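PDB 4M1P: copper-sensitive operon repressor (CsoR) from Geobacillus thermodenitrificans, which senses Cu(I) and, as a copper-responsive transcriptional repressor, probably releases operator DNA when the metal binds. Local coordinates for residues R37-M42 against V54-I59; K27-I32 against R64-Q69. The protein carries 1 engineered substitution. All coordinates share one frame; numbering follows the deposited sequence.

Contact 1 (R37-M42 against V54-I59); sequences RGVQKM and VQISAI
The isopropyl group of V39 is turned so that CG1 stands anti to the backbone N (chi1 168°), which places CG2 beside that nitrogen and directs the two methyls at different residues of 54-59. The setting is the antiparallel helical hairpin of the CsoR fold: helix 49-85 runs back along helix 19-44, with the local axes 10.2 Å apart and 167° between their directions. V39 CG2 rests 3.7 Å from I59 CD1 and also meets the CB of Q55. The other methyl, V39 CG1, lies more loosely, 4.4 Å from I56 CG1. A short, branched valine suits this place, because its two methyls can serve several neighbours while the backbones stay close, V39 CA lying 6.9 Å from Q55 CA. I59, the longer chain, sends CD1 across to V39, and its side chain also packs on I32, Q35 and V36 of helix 19-44 and on L63 of the second subunit. The hairpin core thus runs directly into the subunit interface, where Q40 NE2 donates a hydrogen bond to E33 OE1 of that second subunit.

Toward the turn the packing becomes less purely apolar. M42 reaches over from 37-42 and also touches D51 and I52; its side chain is about 9 Å from that of C49, a known Cu(I)-binding residue. Methionine fits this edge because its slender, polarisable thioether can lie against aliphatic carbon beside polar groups. CB and CG of Q55 supply the aliphatic surface, and the bend at chi2 (-51°) leaves the amide farther from V39 and M42 than these methylenes are. The two chains meet at about a right angle, with M42 SD set 3.9 Å from Q55 CG.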
loop_
_atom_site.group_PDB
_atom_site.type_symbol
_atom_site.label_atom_id
_atom_site.label_comp_id
_atom_site.label_asym_id
_atom_site.label_seq_id
_atom_site.Cartn_x
_atom_site.Cartn_y
_atom_site.Cartn_z
ATOM N N ARG A 37 -10.221 17.585 11.110
ATOM C CA ARG A 37 -11.418 18.273 11.590
ATOM C C ARG A 37 -12.257 18.778 10.423
ATOM O O ARG A 37 -13.484 18.844 10.512
ATOM C CB ARG A 37 -11.055 19.408 12.550
ATOM C CG ARG A 37 -10.413 18.899 13.827
ATOM C CD ARG A 37 -9.885 20.010 14.687
ATOM N NE ARG A 37 -10.922 20.959 15.057
ATOM C CZ ARG A 37 -10.734 21.941 15.928
ATOM N NH1 ARG A 37 -9.553 22.077 16.505
ATOM N NH2 ARG A 37 -11.721 22.777 16.225
ATOM N N GLY A 38 -11.595 19.127 9.325
ATOM C CA GLY A 38 -12.311 19.462 8.109
ATOM C C GLY A 38 -13.222 18.303 7.753
ATOM O O GLY A 38 -14.403 18.494 7.459
ATOM N N VAL A 39 -12.667 17.093 7.811
ATOM C CA VAL A 39 -13.409 15.882 7.486
ATOM C C VAL A 39 -14.545 15.694 8.479
ATOM O O VAL A 39 -15.658 15.318 8.103
ATOM C CB VAL A 39 -12.480 14.653 7.456
ATOM C CG1 VAL A 39 -13.278 13.367 7.422
ATOM C CG2 VAL A 39 -11.568 14.734 6.254
ATOM N N GLN A 40 -14.257 15.982 9.744
ATOM C CA GLN A 40 -15.277 16.004 10.783
ATOM C C GLN A 40 -16.446 16.923 10.414
ATOM O O GLN A 40 -17.603 16.507 10.461
ATOM C CB GLN A 40 -14.655 16.433 12.112
ATOM C CG GLN A 40 -13.772 15.367 12.761
ATOM C CD GLN A 40 -13.058 15.870 13.998
ATOM O OE1 GLN A 40 -13.002 17.074 14.251
ATOM N NE2 GLN A 40 -12.511 14.947 14.779
ATOM N N LYS A 41 -16.145 18.162 10.033
ATOM C CA LYS A 41 -17.195 19.106 9.652
ATOM C C LYS A 41 -17.976 18.596 8.444
ATOM O O LYS A 41 -19.203 18.719 8.398
ATOM C CB LYS A 41 -16.618 20.493 9.368
ATOM N N MET A 42 -17.261 18.016 7.480
ATOM C CA MET A 42 -17.880 17.443 6.286
ATOM C C MET A 42 -18.915 16.377 6.636
ATOM O O MET A 42 -20.021 16.377 6.094
ATOM C CB MET A 42 -16.822 16.849 5.353
ATOM C CG MET A 42 -15.910 17.882 4.715
ATOM S SD MET A 42 -14.743 17.171 3.540
ATOM C CE MET A 42 -15.865 16.753 2.211
ATOM N N VAL A 54 -12.102 11.715 -0.900
ATOM C CA VAL A 54 -11.014 12.487 -1.488
ATOM C C VAL A 54 -10.154 13.128 -0.391
ATOM O O VAL A 54 -8.927 13.009 -0.412
ATOM C CB VAL A 54 -11.541 13.555 -2.460
ATOM C CG1 VAL A 54 -10.428 14.505 -2.875
ATOM C CG2 VAL A 54 -12.146 12.893 -3.685
ATOM N N GLN A 55 -10.797 13.774 0.580
ATOM C CA GLN A 55 -10.061 14.398 1.681
ATOM C C GLN A 55 -9.345 13.379 2.544
ATOM O O GLN A 55 -8.243 13.637 3.024
ATOM C CB GLN A 55 -10.973 15.263 2.547
ATOM C CG GLN A 55 -11.234 16.618 1.934
ATOM C CD GLN A 55 -9.953 17.310 1.520
ATOM O OE1 GLN A 55 -9.078 17.568 2.352
ATOM N NE2 GLN A 55 -9.827 17.607 0.230
ATOM N N ILE A 56 -9.966 12.225 2.748
ATOM C CA ILE A 56 -9.297 11.165 3.488
ATOM C C ILE A 56 -8.060 10.701 2.730
ATOM O O ILE A 56 -7.012 10.459 3.326
ATOM C CB ILE A 56 -10.232 9.985 3.780
ATOM C CG1 ILE A 56 -11.272 10.395 4.829
ATOM C CG2 ILE A 56 -9.440 8.777 4.262
ATOM C CD1 ILE A 56 -12.125 9.266 5.322
ATOM N N SER A 57 -8.178 10.598 1.412
ATOM C CA SER A 57 -7.040 10.221 0.591
ATOM C C SER A 57 -5.920 11.242 0.745
ATOM O O SER A 57 -4.743 10.882 0.843
ATOM C CB SER A 57 -7.444 10.101 -0.872
ATOM O OG SER A 57 -6.314 9.779 -1.653
ATOM N N ALA A 58 -6.297 12.518 0.777
ATOM C CA ALA A 58 -5.338 13.587 1.021
ATOM C C ALA A 58 -4.613 13.357 2.347
ATOM O O ALA A 58 -3.384 13.357 2.389
ATOM C CB ALA A 58 -6.028 14.938 1.017
ATOM N N ILE A 59 -5.379 13.148 3.418
ATOM C CA ILE A 59 -4.803 12.935 4.744
ATOM C C ILE A 59 -3.797 11.783 4.784
ATOM O O ILE A 59 -2.659 11.980 5.204
ATOM C CB ILE A 59 -5.884 12.722 5.808
ATOM C CG1 ILE A 59 -6.832 13.916 5.823
ATOM C CG2 ILE A 59 -5.249 12.562 7.175
ATOM C CD1 ILE A 59 -8.005 13.763 6.758
#

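Contact 2 (K27-I32 against R64-Q69); sequences KRLKRI and RQVGMQ
R28 reaches from helix 19-44 to both V66 and Q65, and its chain can be followed outward. Its CB lies 4.5 Å from V66 CG2, CG stands a little farther off, and CD returns to 4.4 Å from the same methyl, a loose aliphatic contact along the arginine stem. From CG to NE the chain is extended, and this reach carries the guanidinium past V66 to the neighbouring Q65. CZ lies behind the two nitrogens that approach Q65 OE1: NH1 donates a weak hydrogen bond to that oxygen (3.2 Å, N-H...O angle 162°), and NH2 stays 3.5 Å from it. The amide oxygen sits at the guanidinium edge, near its plane, although the two flat groups are themselves turned 69° apart. Both residues are exposed, a fitting place for a long charged chain and a neutral polar acceptor.

This polar pair lies beside the antiparallel pairing of helices 19-44 and 49-85, the long hairpin of the CsoR fold, whose axes pass 10.7 Å apart here; 27-32 also lies in a predicted coiled coil. Deeper between the helices, V66 is the buried residue that 64-69 turns to the other helix. Its chi1 of 70° puts CG1 between the backbone N and the carbonyl carbon, where it meets I32 CD1 at 4.3 Å, and leaves CG2 for L29. I32 is buried further by I59, A62 and L63, as suits a bulky aliphatic group, while L29 also packs on Q40 of the second subunit. L29 CD2 approaches V66 CG2 to 4.1 Å, the two side chains crossing at about a right angle.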
loop_
_atom_site.group_PDB
_atom_site.type_symbol
_atom_site.label_atom_id
_atom_site.label_comp_id
_atom_site.label_asym_id
_atom_site.label_seq_id
_atom_site.Cartn_x
_atom_site.Cartn_y
_atom_site.Cartn_z
ATOM N N LYS A 27 3.940 21.899 11.886
ATOM C CA LYS A 27 3.050 22.513 10.913
ATOM C C LYS A 27 2.336 21.417 10.139
ATOM O O LYS A 27 1.111 21.436 9.991
ATOM C CB LYS A 27 3.836 23.414 9.960
ATOM N N ARG A 28 3.120 20.450 9.672
ATOM C CA ARG A 28 2.603 19.313 8.917
ATOM C C ARG A 28 1.538 18.532 9.684
ATOM O O ARG A 28 0.530 18.128 9.113
ATOM C CB ARG A 28 3.753 18.403 8.497
ATOM C CG ARG A 28 4.730 19.074 7.536
ATOM C CD ARG A 28 5.914 18.178 7.205
ATOM N NE ARG A 28 6.603 18.605 5.989
ATOM C CZ ARG A 28 6.313 18.151 4.773
ATOM N NH1 ARG A 28 5.347 17.256 4.612
ATOM N NH2 ARG A 28 6.984 18.589 3.715
ATOM N N LEU A 29 1.749 18.343 10.982
ATOM C CA LEU A 29 0.761 17.673 11.822
ATOM C C LEU A 29 -0.444 18.576 12.104
ATOM O O LEU A 29 -1.578 18.096 12.202
ATOM C CB LEU A 29 1.393 17.208 13.132
ATOM C CG LEU A 29 2.661 16.355 13.045
ATOM C CD1 LEU A 29 3.139 15.981 14.442
ATOM C CD2 LEU A 29 2.440 15.112 12.203
ATOM N N LYS A 30 -0.203 19.880 12.243
ATOM C CA LYS A 30 -1.299 20.829 12.393
ATOM C C LYS A 30 -2.180 20.806 11.145
ATOM O O LYS A 30 -3.395 20.625 11.243
ATOM C CB LYS A 30 -0.778 22.247 12.654
ATOM C CG LYS A 30 -0.261 22.481 14.075
ATOM C CD LYS A 30 -1.353 22.303 15.120
ATOM C CE LYS A 30 -0.792 22.397 16.529
ATOM N NZ LYS A 30 -0.146 23.712 16.790
ATOM N N ARG A 31 -1.565 20.982 9.976
ATOM C CA ARG A 31 -2.299 20.932 8.715
ATOM C C ARG A 31 -3.113 19.643 8.654
ATOM O O ARG A 31 -4.315 19.665 8.375
ATOM C CB ARG A 31 -1.347 21.013 7.521
ATOM N N ILE A 32 -2.458 18.526 8.957
ATOM C CA ILE A 32 -3.142 17.241 9.017
ATOM C C ILE A 32 -4.277 17.244 10.051
ATOM O O ILE A 32 -5.365 16.740 9.766
ATOM C CB ILE A 32 -2.159 16.085 9.271
ATOM C CG1 ILE A 32 -1.309 15.820 8.027
ATOM C CG2 ILE A 32 -2.902 14.815 9.630
ATOM C CD1 ILE A 32 -0.325 14.669 8.203
ATOM N N ARG A 64 1.798 9.630 5.082
ATOM C CA ARG A 64 2.907 8.891 4.489
ATOM C C ARG A 64 4.116 9.807 4.338
ATOM O O ARG A 64 5.255 9.406 4.595
ATOM C CB ARG A 64 2.520 8.324 3.126
ATOM C CG ARG A 64 1.891 6.949 3.176
ATOM C CD ARG A 64 1.738 6.355 1.775
ATOM N NE ARG A 64 0.762 7.077 0.958
ATOM C CZ ARG A 64 -0.547 6.826 0.960
ATOM N NH1 ARG A 64 -1.044 5.878 1.749
ATOM N NH2 ARG A 64 -1.362 7.529 0.182
ATOM N N GLN A 65 3.854 11.046 3.934
ATOM C CA GLN A 65 4.907 12.025 3.708
ATOM C C GLN A 65 5.650 12.328 5.008
ATOM O O GLN A 65 6.868 12.188 5.079
ATOM C CB GLN A 65 4.320 13.303 3.105
ATOM C CG GLN A 65 5.330 14.200 2.399
ATOM C CD GLN A 65 4.668 15.380 1.703
ATOM O OE1 GLN A 65 5.287 16.425 1.495
ATOM N NE2 GLN A 65 3.400 15.214 1.339
ATOM N N VAL A 66 4.921 12.729 6.040
ATOM C CA VAL A 66 5.576 13.038 7.303
ATOM C C VAL A 66 6.212 11.785 7.922
ATOM O O VAL A 66 7.281 11.857 8.520
ATOM C CB VAL A 66 4.631 13.776 8.290
ATOM C CG1 VAL A 66 3.553 12.847 8.811
ATOM C CG2 VAL A 66 5.418 14.362 9.437
ATOM N N GLY A 67 5.575 10.632 7.743
ATOM C CA GLY A 67 6.107 9.382 8.259
ATOM C C GLY A 67 7.423 8.983 7.610
ATOM O O GLY A 67 8.382 8.600 8.294
ATOM N N MET A 68 7.471 9.066 6.285
ATOM C CA MET A 68 8.692 8.768 5.551
ATOM C C MET A 68 9.797 9.729 5.970
ATOM O O MET A 68 10.953 9.334 6.119
ATOM C CB MET A 68 8.446 8.872 4.048
ATOM C CG MET A 68 9.642 8.501 3.177
ATOM S SD MET A 68 10.130 6.770 3.358
ATOM C CE MET A 68 8.537 5.971 3.182
ATOM N N GLN A 69 9.433 10.990 6.177
ATOM C CA GLN A 69 10.408 11.999 6.548
ATOM C C GLN A 69 11.048 11.634 7.876
ATOM O O GLN A 69 12.267 11.707 8.028
ATOM C CB GLN A 69 9.757 13.377 6.635
#

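In the fold
Both contacts join helix 19-44 to helix 49-85, and their centres lie 15 Å apart along this antiparallel pair. The chain passes through 27-32, 37-42, 54-59 and 64-69 in turn, so contact 1 closes nearer the turn and contact 2 lies ten residues farther from it on each helix. They meet where I59 CG2 of contact 1 packs 4.1 Å from I32 CG2 of contact 2, making one continuous apolar seam. Both also border the second subunit, consistent with a hairpin that pairs into a helical bundle within the tetramer. The Cu(I)-binding residues of helix 49-85 flank this seam in sequence, with C49 before it and H74 and C78 after.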